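Local coordinates for protein thiosulfate reductase (Thermus thermophilus, PDB 2VPZ) that probably reduces sulfur compounds such as polysulfide or thiosulfate, using a [4Fe-4S] cluster and a molybdenum centre held by two molybdopterin guanine dinucleotides, at residues 47-52 with 213-218; 78-83 with 626-631. One frame throughout, in Å; residues are numbered along the deposited sequence.

Contact 1: residues 47-52 with 213-218; sequences CFWRCG and DTHNTQ. With MGD (2-amino-5,6-dimercapto-7-methyl-3,7,8a,9-tetrahydro-8-oxa-1,3,9,10-tetraaza-anthracen-4-one guanosine dinucleotide), chain I; SF4 (iron/sulfur cluster), chain G.
Trp49 stacks on His215 and bonds to Thr217, joining the cysteine loop of the [4Fe-4S] domain, here a type I turn from Cys47 to Arg50, to the start of helix 216-227 beside the pterin. Asp213 opens the second segment with an Asx turn: OD1 accepts from His215 N and also from MGD N22, the latter at 2.9 Å. Thr214 N then bonds to MGD N20 (3.1 Å). At the N-cap position, His215 is sandwiched, one ring face under the pterin and the other against the six-membered ring of Trp49 in an offset stack, centroids 4.4 Å apart and planes at 22°. Its CB completes a CH-pi contact over the same indole face, while its CD2 edge meets Cys47 SG, the ligand of iron FE3. A water bridges His215 NE2 and Phe48 N. Asn216 follows, setting CB 3.5 Å from Cys51 SG, which binds iron FE1. Trp49 CG lies opposite the backbone N (chi1 -159°), which carries the indole to Thr217, where NE1 donates almost straight to OG1 (3.0 Å, 177°) in the ring plane; OG1 in turn bonds to Lys73 O. Gln218 ends the segment, its NE2 bonding weakly back to Asp213 OD2 at 2.6 Å.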
ATOM      1  N   CYS A  47      22.055 -26.819  19.196  1.00 36.11           N
ATOM      2  CA  CYS A  47      21.375 -26.647  20.487  1.00 36.55           C
ATOM      3  C   CYS A  47      20.764 -28.019  20.874  1.00 38.49           C
ATOM      4  O   CYS A  47      21.013 -29.020  20.195  1.00 39.76           O
ATOM      5  CB  CYS A  47      20.301 -25.548  20.463  1.00 34.24           C
ATOM      6  SG  CYS A  47      18.679 -25.958  19.646  1.00 33.31           S
ATOM      7  N   PHE A  48      19.951 -28.086  21.917  1.00 38.67           N
ATOM      8  CA  PHE A  48      19.442 -29.370  22.331  1.00 40.68           C
ATOM      9  C   PHE A  48      18.197 -29.898  21.609  1.00 40.29           C
ATOM     10  O   PHE A  48      17.730 -30.984  21.896  1.00 40.71           O
ATOM     11  CB  PHE A  48      19.283 -29.340  23.880  1.00 43.74           C
ATOM     12  CG  PHE A  48      20.493 -28.718  24.623  1.00 49.15           C
ATOM     13  CD1 PHE A  48      20.324 -27.796  25.668  1.00 50.63           C
ATOM     14  CD2 PHE A  48      21.800 -29.035  24.212  1.00 50.37           C
ATOM     15  CE1 PHE A  48      21.465 -27.197  26.287  1.00 50.78           C
ATOM     16  CE2 PHE A  48      22.945 -28.437  24.831  1.00 50.01           C
ATOM     17  CZ  PHE A  48      22.778 -27.523  25.859  1.00 50.87           C
ATOM     18  N   TRP A  49      17.684 -29.166  20.623  1.00 39.47           N
ATOM     19  CA  TRP A  49      16.494 -29.632  19.885  1.00 37.52           C
ATOM     20  C   TRP A  49      16.841 -30.916  19.086  1.00 37.83           C
ATOM     21  O   TRP A  49      15.961 -31.743  18.796  1.00 37.15           O
ATOM     22  CB  TRP A  49      15.953 -28.537  18.977  1.00 34.37           C
ATOM     23  CG  TRP A  49      14.483 -28.702  18.546  1.00 33.25           C
ATOM     24  CD1 TRP A  49      14.026 -28.952  17.281  1.00 31.55           C
ATOM     25  CD2 TRP A  49      13.299 -28.528  19.365  1.00 30.75           C
ATOM     26  NE1 TRP A  49      12.655 -28.951  17.266  1.00 31.80           N
ATOM     27  CE2 TRP A  49      12.177 -28.694  18.521  1.00 30.19           C
ATOM     28  CE3 TRP A  49      13.084 -28.240  20.725  1.00 29.40           C
ATOM     29  CZ2 TRP A  49      10.845 -28.610  18.992  1.00 28.79           C
ATOM     30  CZ3 TRP A  49      11.745 -28.151  21.202  1.00 28.64           C
ATOM     31  CH2 TRP A  49      10.657 -28.338  20.329  1.00 28.86           C
ATOM     32  N   ARG A  50      18.127 -31.033  18.749  1.00 37.38           N
ATOM     33  CA  ARG A  50      18.752 -32.135  18.012  1.00 37.41           C
ATOM     34  C   ARG A  50      18.074 -32.491  16.643  1.00 36.96           C
ATOM     35  O   ARG A  50      17.704 -33.638  16.399  1.00 37.57           O
ATOM     36  CB  ARG A  50      18.905 -33.359  18.956  1.00 40.17           C
ATOM     37  CG  ARG A  50      19.844 -33.126  20.225  1.00 42.29           C
ATOM     38  CD  ARG A  50      19.832 -34.265  21.305  1.00 45.76           C
ATOM     39  NE  ARG A  50      19.213 -33.882  22.576  1.00 49.37           N
ATOM     40  CZ  ARG A  50      19.841 -33.553  23.704  1.00 53.50           C
ATOM     41  NH1 ARG A  50      21.165 -33.556  23.780  1.00 54.98           N
ATOM     42  NH2 ARG A  50      19.136 -33.183  24.792  1.00 54.13           N
ATOM     43  N   CYS A  51      17.922 -31.502  15.754  1.00 35.96           N
ATOM     44  CA  CYS A  51      17.312 -31.704  14.422  1.00 36.24           C
ATOM     45  C   CYS A  51      18.166 -32.676  13.574  1.00 35.53           C
ATOM     46  O   CYS A  51      19.405 -32.693  13.682  1.00 34.11           O
ATOM     47  CB  CYS A  51      17.134 -30.361  13.638  1.00 35.56           C
ATOM     48  SG  CYS A  51      16.314 -28.980  14.521  1.00 36.53           S
ATOM     49  N   GLY A  52      17.483 -33.497  12.773  1.00 34.86           N
ATOM     50  CA  GLY A  52      18.118 -34.427  11.861  1.00 36.03           C
ATOM     51  C   GLY A  52      18.527 -33.615  10.628  1.00 36.43           C
ATOM     52  O   GLY A  52      17.711 -32.855  10.091  1.00 34.31           O
ATOM     53  N   ASP A 213      13.440 -17.126  20.240  1.00 30.14           N
ATOM     54  CA  ASP A 213      13.733 -18.529  20.667  1.00 29.58           C
ATOM     55  C   ASP A 213      13.412 -19.144  19.294  1.00 29.29           C
ATOM     56  O   ASP A 213      12.282 -19.073  18.785  1.00 28.13           O
ATOM     57  CB  ASP A 213      12.750 -19.031  21.769  1.00 29.72           C
ATOM     58  CG  ASP A 213      12.317 -20.523  21.590  1.00 29.66           C
ATOM     59  OD1 ASP A 213      12.998 -21.296  20.856  1.00 28.74           O
ATOM     60  OD2 ASP A 213      11.303 -20.904  22.201  1.00 28.28           O
ATOM     61  N   THR A 214      14.412 -19.774  18.714  1.00 30.35           N
ATOM     62  CA  THR A 214      14.319 -20.222  17.362  1.00 31.68           C
ATOM     63  C   THR A 214      14.373 -21.739  17.057  1.00 32.64           C
ATOM     64  O   THR A 214      14.800 -22.169  15.961  1.00 30.88           O
ATOM     65  CB  THR A 214      15.354 -19.317  16.566  1.00 30.52           C
ATOM     66  OG1 THR A 214      14.759 -18.780  15.401  1.00 35.62           O
ATOM     67  CG2 THR A 214      16.651 -20.037  16.290  1.00 31.96           C
ATOM     68  N   HIS A 215      13.922 -22.535  18.050  1.00 32.95           N
ATOM     69  CA  HIS A 215      13.800 -24.013  17.981  1.00 32.45           C
ATOM     70  C   HIS A 215      13.026 -24.262  16.682  1.00 32.58           C
ATOM     71  O   HIS A 215      11.892 -23.818  16.490  1.00 32.02           O
ATOM     72  CB  HIS A 215      13.044 -24.595  19.233  1.00 32.79           C
ATOM     73  CG  HIS A 215      13.914 -24.926  20.396  1.00 33.19           C
ATOM     74  ND1 HIS A 215      13.454 -25.065  21.681  1.00 30.97           N
ATOM     75  CD2 HIS A 215      15.230 -25.123  20.459  1.00 32.29           C
ATOM     76  CE1 HIS A 215      14.460 -25.325  22.490  1.00 29.98           C
ATOM     77  NE2 HIS A 215      15.554 -25.365  21.763  1.00 31.56           N
ATOM     78  N   ASN A 216      13.693 -25.008  15.813  1.00 33.76           N
ATOM     79  CA  ASN A 216      13.177 -25.313  14.489  1.00 33.90           C
ATOM     80  C   ASN A 216      11.693 -25.607  14.295  1.00 34.61           C
ATOM     81  O   ASN A 216      10.918 -24.742  13.845  1.00 35.39           O
ATOM     82  CB  ASN A 216      13.983 -26.428  13.829  1.00 32.93           C
ATOM     83  CG  ASN A 216      13.825 -26.469  12.324  1.00 33.30           C
ATOM     84  OD1 ASN A 216      12.967 -25.764  11.788  1.00 32.70           O
ATOM     85  ND2 ASN A 216      14.648 -27.274  11.642  1.00 31.57           N
ATOM     86  N   THR A 217      11.291 -26.820  14.648  1.00 36.04           N
ATOM     87  CA  THR A 217       9.924 -27.309  14.458  1.00 36.34           C
ATOM     88  C   THR A 217       8.817 -26.446  15.046  1.00 37.84           C
ATOM     89  O   THR A 217       7.735 -26.295  14.443  1.00 37.91           O
ATOM     90  CB  THR A 217       9.717 -28.775  14.991  1.00 35.76           C
ATOM     91  OG1 THR A 217      10.924 -29.510  14.916  1.00 34.96           O
ATOM     92  CG2 THR A 217       8.613 -29.492  14.177  1.00 35.99           C
ATOM     93  N   GLN A 218       9.061 -25.873  16.221  1.00 38.14           N
ATOM     94  CA  GLN A 218       8.029 -25.051  16.820  1.00 39.24           C
ATOM     95  C   GLN A 218       7.904 -23.695  16.079  1.00 39.29           C
ATOM     96  O   GLN A 218       6.863 -23.062  16.144  1.00 40.98           O
ATOM     97  CB  GLN A 218       8.215 -24.878  18.348  1.00 41.00           C
ATOM     98  CG  GLN A 218       9.369 -23.988  18.838  1.00 43.48           C
ATOM     99  CD  GLN A 218       9.086 -23.224  20.178  1.00 44.32           C
ATOM    100  OE1 GLN A 218       8.253 -23.642  21.006  1.00 44.26           O
ATOM    101  NE2 GLN A 218       9.806 -22.124  20.390  1.00 43.43           N
TER
HETATM  102  PB  MGD I1766      10.823 -17.223  28.371  1.00 29.45           P
HETATM  103  O1B MGD I1766      11.671 -16.944  29.548  1.00 30.92           O
HETATM  104  O2B MGD I1766       9.491 -17.757  28.534  1.00 30.31           O
HETATM  105  O3B MGD I1766      11.868 -18.152  27.592  1.00 28.55           O
HETATM  106  O3A MGD I1766      13.239 -19.263  25.759  1.00 23.67           O
HETATM  107  PA  MGD I1766      11.797 -19.207  26.396  1.00 26.89           P
HETATM  108  O1A MGD I1766      11.578 -20.583  26.820  1.00 27.59           O
HETATM  109  O2A MGD I1766      10.855 -18.779  25.374  1.00 24.89           O
HETATM  110  O5' MGD I1766      10.672 -15.938  27.506  1.00 31.16           O
HETATM  111  C5' MGD I1766      11.556 -14.824  27.361  1.00 31.22           C
HETATM  112  C4' MGD I1766      10.540 -13.693  27.375  1.00 31.10           C
HETATM  113  O4' MGD I1766      10.081 -13.728  28.717  1.00 32.35           O
HETATM  114  C3' MGD I1766      11.051 -12.243  27.166  1.00 33.43           C
HETATM  115  O3' MGD I1766      10.244 -11.540  26.186  1.00 31.24           O
HETATM  116  C2' MGD I1766      10.876 -11.546  28.538  1.00 34.38           C
HETATM  117  O2' MGD I1766      10.241 -10.288  28.340  1.00 33.50           O
HETATM  118  C1' MGD I1766       9.808 -12.394  29.182  1.00 35.91           C
HETATM  119  N9  MGD I1766       9.469 -12.173  30.615  1.00 38.88           N
HETATM  120  C8  MGD I1766      10.322 -11.760  31.604  1.00 40.67           C
HETATM  121  N7  MGD I1766       9.685 -11.650  32.804  1.00 40.55           N
HETATM  122  C5  MGD I1766       8.386 -11.975  32.578  1.00 40.14           C
HETATM  123  C6  MGD I1766       7.151 -11.984  33.390  1.00 40.02           C
HETATM  124  O6  MGD I1766       7.265 -11.732  34.594  1.00 39.30           O
HETATM  125  N1  MGD I1766       6.003 -12.350  32.823  1.00 39.40           N
HETATM  126  C2  MGD I1766       5.911 -12.638  31.497  1.00 40.16           C
HETATM  127  N2  MGD I1766       4.697 -13.006  30.952  1.00 40.23           N
HETATM  128  N3  MGD I1766       7.005 -12.642  30.674  1.00 40.37           N
HETATM  129  C4  MGD I1766       8.244 -12.327  31.143  1.00 39.27           C
HETATM  130  C10 MGD I1766      14.401 -19.929  26.204  1.00 28.60           C
HETATM  131  C11 MGD I1766      14.437 -21.195  25.412  1.00 31.56           C
HETATM  132  O11 MGD I1766      14.712 -20.857  24.045  1.00 32.06           O
HETATM  133  C12 MGD I1766      15.321 -22.305  26.040  1.00 34.59           C
HETATM  134  S12 MGD I1766      15.147 -22.771  27.648  1.00 31.68           S
HETATM  135  C13 MGD I1766      16.291 -22.986  25.330  1.00 34.58           C
HETATM  136  S13 MGD I1766      17.142 -24.277  26.044  1.00 33.05           S
HETATM  137  C14 MGD I1766      16.596 -22.626  23.899  1.00 33.20           C
HETATM  138  N15 MGD I1766      17.776 -21.875  23.678  1.00 33.64           N
HETATM  139  C16 MGD I1766      17.924 -21.087  22.566  1.00 36.05           C
HETATM  140  C17 MGD I1766      19.156 -20.291  22.224  1.00 36.78           C
HETATM  141  O17 MGD I1766      20.173 -20.375  22.968  1.00 39.32           O
HETATM  142  N18 MGD I1766      19.192 -19.556  21.061  1.00 35.77           N
HETATM  143  C19 MGD I1766      18.067 -19.493  20.303  1.00 36.26           C
HETATM  144  N19 MGD I1766      18.116 -18.709  19.243  1.00 35.61           N
HETATM  145  N20 MGD I1766      16.875 -20.137  20.537  1.00 36.72           N
HETATM  146  C21 MGD I1766      16.803 -20.963  21.626  1.00 36.23           C
HETATM  147  N22 MGD I1766      15.696 -21.611  21.952  1.00 36.45           N
HETATM  148  C23 MGD I1766      15.370 -21.973  23.292  1.00 33.32           C
HETATM  149 FE1  SF4 G1764      17.843 -27.563  15.310  1.00 41.75          FE
HETATM  150 FE2  SF4 G1764      18.404 -24.883  15.077  1.00 32.40          FE
HETATM  151 FE3  SF4 G1764      18.978 -26.257  17.388  1.00 33.34          FE
HETATM  152 FE4  SF4 G1764      20.474 -26.718  15.143  1.00 39.34          FE
HETATM  153  S1  SF4 G1764      20.349 -24.731  16.296  1.00 34.05           S
HETATM  154  S2  SF4 G1764      19.613 -28.321  16.587  1.00 38.14           S
HETATM  155  S3  SF4 G1764      18.876 -26.500  13.516  1.00 40.54           S
HETATM  156  S4  SF4 G1764      16.864 -25.853  16.518  1.00 37.84           S
HETATM  157  O   HOH W   1      18.325 -26.003  23.264  1.00 54.49           O

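Contact 2: residues 78-83 with 626-631; sequences LCPRGQ and SPVHTF. With MGD (2-amino-5,6-dimercapto-7-methyl-3,7,8a,9-tetrahydro-8-oxa-1,3,9,10-tetraaza-anthracen-4-one guanosine dinucleotide), chain I; SF4 (iron/sulfur cluster), chain G.
Arg81 reaches from the short helix 80-84, between the [4Fe-4S] cluster and the pterin, to Pro627 and Thr630 of the dinucleotide-binding domain. Arg81 CB packs on cluster sulfur S1 at 3.4 Å, and CG lies against the backbone carbonyl of Val628. CD touches both Thr630 OG1 and His629 O. The chain then bends at chi3 (-51°), and this turn lays the guanidinium flat between the two cofactors: S1 stands over one face, toward the rim, and MGD C19 sits 3.4 Å above the centre of the other. The amino nitrogen N19 of the pterin lies over the same face as C19, 3.1 Å from Arg81 NE, a face-on stacking approach. At the tip, NH1 donates to Thr630 OG1 (3.2 Å, 169°), close to the guanidinium plane, and that hydroxyl also bonds to Gly46 O. NH2 has a weak bond to Thr214 O. The positive charge so close to the cluster would be expected to influence its potential.

The loop 626-631 holds the same pterin with its backbone. His629 O accepts from MGD N18 at 2.9 Å, Phe631 N donates to O17 at 2.8 Å, and the Phe631 ring lies with one face under that oxygen. At the other end of the interface, Pro80 CG approaches Pro627 O, and Pro80 CB packs on Val628 CG2 at 4.0 Å. Cys79, the ligand of iron FE2, is the N-cap of helix 80-84, where Gly82 N makes a weak capping bond to its SG. This helix faces the loop that runs from strand 619-624 to helix 638-641; Val628 and His629 turn onto helix 638-641, and Leu78 packs on strand 62-67.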
ATOM      1  N   LEU A  78      15.763 -25.564   8.351  1.00 35.66           N
ATOM      2  CA  LEU A  78      16.812 -25.360   9.346  1.00 36.17           C
ATOM      3  C   LEU A  78      16.833 -23.879   9.804  1.00 36.34           C
ATOM      4  O   LEU A  78      16.615 -22.967   8.989  1.00 36.02           O
ATOM      5  CB  LEU A  78      18.198 -25.757   8.761  1.00 33.58           C
ATOM      6  CG  LEU A  78      19.158 -26.709   9.519  1.00 34.15           C
ATOM      7  CD1 LEU A  78      18.388 -27.965  10.013  1.00 33.54           C
ATOM      8  CD2 LEU A  78      20.352 -27.126   8.627  1.00 32.36           C
ATOM      9  N   CYS A  79      17.072 -23.637  11.095  1.00 35.52           N
ATOM     10  CA  CYS A  79      17.157 -22.288  11.634  1.00 34.05           C
ATOM     11  C   CYS A  79      18.586 -21.764  11.364  1.00 33.08           C
ATOM     12  O   CYS A  79      19.464 -22.532  10.963  1.00 33.25           O
ATOM     13  CB  CYS A  79      16.876 -22.274  13.165  1.00 33.62           C
ATOM     14  SG  CYS A  79      18.340 -22.698  14.288  1.00 36.41           S
ATOM     15  N   PRO A  80      18.838 -20.445  11.583  1.00 31.89           N
ATOM     16  CA  PRO A  80      20.169 -19.836  11.372  1.00 32.05           C
ATOM     17  C   PRO A  80      21.343 -20.530  12.119  1.00 31.24           C
ATOM     18  O   PRO A  80      22.433 -20.741  11.562  1.00 33.04           O
ATOM     19  CB  PRO A  80      19.974 -18.368  11.775  1.00 31.89           C
ATOM     20  CG  PRO A  80      18.767 -18.403  12.729  1.00 31.65           C
ATOM     21  CD  PRO A  80      17.893 -19.498  12.187  1.00 32.13           C
ATOM     22  N   ARG A  81      21.123 -20.884  13.384  1.00 33.24           N
ATOM     23  CA  ARG A  81      22.126 -21.558  14.217  1.00 33.16           C
ATOM     24  C   ARG A  81      22.528 -22.924  13.652  1.00 33.58           C
ATOM     25  O   ARG A  81      23.697 -23.327  13.764  1.00 35.27           O
ATOM     26  CB  ARG A  81      21.614 -21.676  15.668  1.00 30.74           C
ATOM     27  CG  ARG A  81      21.501 -20.302  16.339  1.00 30.86           C
ATOM     28  CD  ARG A  81      20.646 -20.299  17.618  1.00 30.99           C
ATOM     29  NE  ARG A  81      19.323 -20.910  17.467  1.00 29.64           N
ATOM     30  CZ  ARG A  81      18.898 -22.021  18.068  1.00 28.53           C
ATOM     31  NH1 ARG A  81      19.688 -22.682  18.894  1.00 26.78           N
ATOM     32  NH2 ARG A  81      17.673 -22.481  17.812  1.00 28.35           N
ATOM     33  N   GLY A  82      21.575 -23.628  13.045  1.00 32.96           N
ATOM     34  CA  GLY A  82      21.853 -24.919  12.447  1.00 30.19           C
ATOM     35  C   GLY A  82      22.725 -24.753  11.213  1.00 31.76           C
ATOM     36  O   GLY A  82      23.676 -25.523  10.984  1.00 30.57           O
ATOM     37  N   GLN A  83      22.433 -23.719  10.417  1.00 31.63           N
ATOM     38  CA  GLN A  83      23.191 -23.408   9.196  1.00 31.70           C
ATOM     39  C   GLN A  83      24.648 -22.969   9.456  1.00 31.47           C
ATOM     40  O   GLN A  83      25.551 -23.358   8.715  1.00 31.37           O
ATOM     41  CB  GLN A  83      22.487 -22.337   8.337  1.00 31.01           C
ATOM     42  CG  GLN A  83      21.107 -22.706   7.726  1.00 32.12           C
ATOM     43  CD  GLN A  83      21.184 -23.617   6.488  1.00 32.28           C
ATOM     44  OE1 GLN A  83      20.159 -24.036   5.941  1.00 32.11           O
ATOM     45  NE2 GLN A  83      22.412 -23.923   6.039  1.00 31.17           N
ATOM     46  N   SER A 626      18.775 -14.353  21.118  1.00 34.05           N
ATOM     47  CA  SER A 626      19.054 -13.666  19.826  1.00 34.80           C
ATOM     48  C   SER A 626      18.746 -14.815  18.790  1.00 33.50           C
ATOM     49  O   SER A 626      19.277 -15.914  18.914  1.00 32.98           O
ATOM     50  CB  SER A 626      20.529 -13.197  19.779  1.00 35.40           C
ATOM     51  OG  SER A 626      20.922 -12.848  18.473  1.00 35.42           O
ATOM     52  N   PRO A 627      17.913 -14.536  17.743  1.00 32.86           N
ATOM     53  CA  PRO A 627      17.612 -15.622  16.783  1.00 33.08           C
ATOM     54  C   PRO A 627      18.737 -16.438  16.120  1.00 32.67           C
ATOM     55  O   PRO A 627      18.545 -17.568  15.609  1.00 33.22           O
ATOM     56  CB  PRO A 627      16.699 -14.956  15.737  1.00 32.49           C
ATOM     57  CG  PRO A 627      17.202 -13.486  15.706  1.00 32.22           C
ATOM     58  CD  PRO A 627      17.580 -13.213  17.180  1.00 32.87           C
ATOM     59  N   VAL A 628      19.920 -15.843  16.209  1.00 32.09           N
ATOM     60  CA  VAL A 628      21.176 -16.256  15.574  1.00 31.55           C
ATOM     61  C   VAL A 628      22.340 -16.797  16.457  1.00 30.49           C
ATOM     62  O   VAL A 628      23.344 -17.324  15.958  1.00 31.39           O
ATOM     63  CB  VAL A 628      21.619 -14.969  14.753  1.00 33.52           C
ATOM     64  CG1 VAL A 628      23.081 -14.966  14.434  1.00 34.76           C
ATOM     65  CG2 VAL A 628      20.754 -14.826  13.461  1.00 34.01           C
ATOM     66  N   HIS A 629      22.212 -16.663  17.778  1.00 28.61           N
ATOM     67  CA  HIS A 629      23.228 -17.121  18.702  1.00 27.91           C
ATOM     68  C   HIS A 629      22.653 -18.157  19.686  1.00 27.97           C
ATOM     69  O   HIS A 629      21.502 -18.038  20.127  1.00 28.85           O
ATOM     70  CB  HIS A 629      23.844 -15.892  19.506  1.00 25.47           C
ATOM     71  CG  HIS A 629      24.801 -15.019  18.751  1.00 27.26           C
ATOM     72  ND1 HIS A 629      26.055 -15.414  18.389  1.00 23.38           N
ATOM     73  CD2 HIS A 629      24.672 -13.768  18.297  1.00 24.08           C
ATOM     74  CE1 HIS A 629      26.657 -14.450  17.728  1.00 25.56           C
ATOM     75  NE2 HIS A 629      25.831 -13.433  17.657  1.00 25.36           N
ATOM     76  N   THR A 630      23.418 -19.198  19.999  1.00 28.23           N
ATOM     77  CA  THR A 630      22.976 -20.179  20.988  1.00 29.78           C
ATOM     78  C   THR A 630      23.618 -19.776  22.373  1.00 30.96           C
ATOM     79  O   THR A 630      24.794 -19.407  22.404  1.00 35.03           O
ATOM     80  CB  THR A 630      23.416 -21.629  20.573  1.00 29.66           C
ATOM     81  OG1 THR A 630      22.746 -22.025  19.363  1.00 30.88           O
ATOM     82  CG2 THR A 630      23.090 -22.632  21.696  1.00 29.62           C
ATOM     83  N   PHE A 631      22.862 -19.731  23.472  1.00 28.94           N
ATOM     84  CA  PHE A 631      23.415 -19.387  24.817  1.00 33.51           C
ATOM     85  C   PHE A 631      24.641 -18.472  24.900  1.00 36.16           C
ATOM     86  O   PHE A 631      24.519 -17.238  24.908  1.00 38.02           O
ATOM     87  CB  PHE A 631      23.728 -20.678  25.549  1.00 32.21           C
ATOM     88  CG  PHE A 631      22.597 -21.638  25.610  1.00 28.38           C
ATOM     89  CD1 PHE A 631      22.739 -22.944  25.164  1.00 26.52           C
ATOM     90  CD2 PHE A 631      21.363 -21.193  26.080  1.00 28.54           C
ATOM     91  CE1 PHE A 631      21.660 -23.813  25.177  1.00 28.22           C
ATOM     92  CE2 PHE A 631      20.240 -22.053  26.110  1.00 29.44           C
ATOM     93  CZ  PHE A 631      20.390 -23.373  25.659  1.00 28.53           C
TER
HETATM   94  PB  MGD I1766      10.823 -17.223  28.371  1.00 29.45           P
HETATM   95  O1B MGD I1766      11.671 -16.944  29.548  1.00 30.92           O
HETATM   96  O2B MGD I1766       9.491 -17.757  28.534  1.00 30.31           O
HETATM   97  O3B MGD I1766      11.868 -18.152  27.592  1.00 28.55           O
HETATM   98  O3A MGD I1766      13.239 -19.263  25.759  1.00 23.67           O
HETATM   99  PA  MGD I1766      11.797 -19.207  26.396  1.00 26.89           P
HETATM  100  O1A MGD I1766      11.578 -20.583  26.820  1.00 27.59           O
HETATM  101  O2A MGD I1766      10.855 -18.779  25.374  1.00 24.89           O
HETATM  102  O5' MGD I1766      10.672 -15.938  27.506  1.00 31.16           O
HETATM  103  C5' MGD I1766      11.556 -14.824  27.361  1.00 31.22           C
HETATM  104  C4' MGD I1766      10.540 -13.693  27.375  1.00 31.10           C
HETATM  105  O4' MGD I1766      10.081 -13.728  28.717  1.00 32.35           O
HETATM  106  C3' MGD I1766      11.051 -12.243  27.166  1.00 33.43           C
HETATM  107  O3' MGD I1766      10.244 -11.540  26.186  1.00 31.24           O
HETATM  108  C2' MGD I1766      10.876 -11.546  28.538  1.00 34.38           C
HETATM  109  O2' MGD I1766      10.241 -10.288  28.340  1.00 33.50           O
HETATM  110  C1' MGD I1766       9.808 -12.394  29.182  1.00 35.91           C
HETATM  111  N9  MGD I1766       9.469 -12.173  30.615  1.00 38.88           N
HETATM  112  C8  MGD I1766      10.322 -11.760  31.604  1.00 40.67           C
HETATM  113  N7  MGD I1766       9.685 -11.650  32.804  1.00 40.55           N
HETATM  114  C5  MGD I1766       8.386 -11.975  32.578  1.00 40.14           C
HETATM  115  C6  MGD I1766       7.151 -11.984  33.390  1.00 40.02           C
HETATM  116  O6  MGD I1766       7.265 -11.732  34.594  1.00 39.30           O
HETATM  117  N1  MGD I1766       6.003 -12.350  32.823  1.00 39.40           N
HETATM  118  C2  MGD I1766       5.911 -12.638  31.497  1.00 40.16           C
HETATM  119  N2  MGD I1766       4.697 -13.006  30.952  1.00 40.23           N
HETATM  120  N3  MGD I1766       7.005 -12.642  30.674  1.00 40.37           N
HETATM  121  C4  MGD I1766       8.244 -12.327  31.143  1.00 39.27           C
HETATM  122  C10 MGD I1766      14.401 -19.929  26.204  1.00 28.60           C
HETATM  123  C11 MGD I1766      14.437 -21.195  25.412  1.00 31.56           C
HETATM  124  O11 MGD I1766      14.712 -20.857  24.045  1.00 32.06           O
HETATM  125  C12 MGD I1766      15.321 -22.305  26.040  1.00 34.59           C
HETATM  126  S12 MGD I1766      15.147 -22.771  27.648  1.00 31.68           S
HETATM  127  C13 MGD I1766      16.291 -22.986  25.330  1.00 34.58           C
HETATM  128  S13 MGD I1766      17.142 -24.277  26.044  1.00 33.05           S
HETATM  129  C14 MGD I1766      16.596 -22.626  23.899  1.00 33.20           C
HETATM  130  N15 MGD I1766      17.776 -21.875  23.678  1.00 33.64           N
HETATM  131  C16 MGD I1766      17.924 -21.087  22.566  1.00 36.05           C
HETATM  132  C17 MGD I1766      19.156 -20.291  22.224  1.00 36.78           C
HETATM  133  O17 MGD I1766      20.173 -20.375  22.968  1.00 39.32           O
HETATM  134  N18 MGD I1766      19.192 -19.556  21.061  1.00 35.77           N
HETATM  135  C19 MGD I1766      18.067 -19.493  20.303  1.00 36.26           C
HETATM  136  N19 MGD I1766      18.116 -18.709  19.243  1.00 35.61           N
HETATM  137  N20 MGD I1766      16.875 -20.137  20.537  1.00 36.72           N
HETATM  138  C21 MGD I1766      16.803 -20.963  21.626  1.00 36.23           C
HETATM  139  N22 MGD I1766      15.696 -21.611  21.952  1.00 36.45           N
HETATM  140  C23 MGD I1766      15.370 -21.973  23.292  1.00 33.32           C
HETATM  141 FE1  SF4 G1764      17.843 -27.563  15.310  1.00 41.75          FE
HETATM  142 FE2  SF4 G1764      18.404 -24.883  15.077  1.00 32.40          FE
HETATM  143 FE3  SF4 G1764      18.978 -26.257  17.388  1.00 33.34          FE
HETATM  144 FE4  SF4 G1764      20.474 -26.718  15.143  1.00 39.34          FE
HETATM  145  S1  SF4 G1764      20.349 -24.731  16.296  1.00 34.05           S
HETATM  146  S2  SF4 G1764      19.613 -28.321  16.587  1.00 38.14           S
HETATM  147  S3  SF4 G1764      18.876 -26.500  13.516  1.00 40.54           S
HETATM  148  S4  SF4 G1764      16.864 -25.853  16.518  1.00 37.84           S

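How the contacts relate
Contacts 1 and 2, whose centres are 9 Å apart, meet around one [4Fe-4S] cluster and one pterin. Residues 47-52 supply two of the cluster's cysteine ligands, Cys47 and Cys51, and residues 78-83 a third, with Cys44 as the fourth. The two contacts also touch directly: Thr214 CG2 packs on Arg81 NE at 3.0 Å and on Pro627 O, and Cys47 CB on Arg81 NH1 at 3.3 Å. Residues 213-218 meet pterin N20 and N22; 626-631 meet N18, O17 and, weakly, N19. The His215 side chain is about 6 Å from the molybdenum, that of Thr630 about 9 Å. The sequence cluster, Arg81, pterin, molybdenum is consistent with an electron-transfer route.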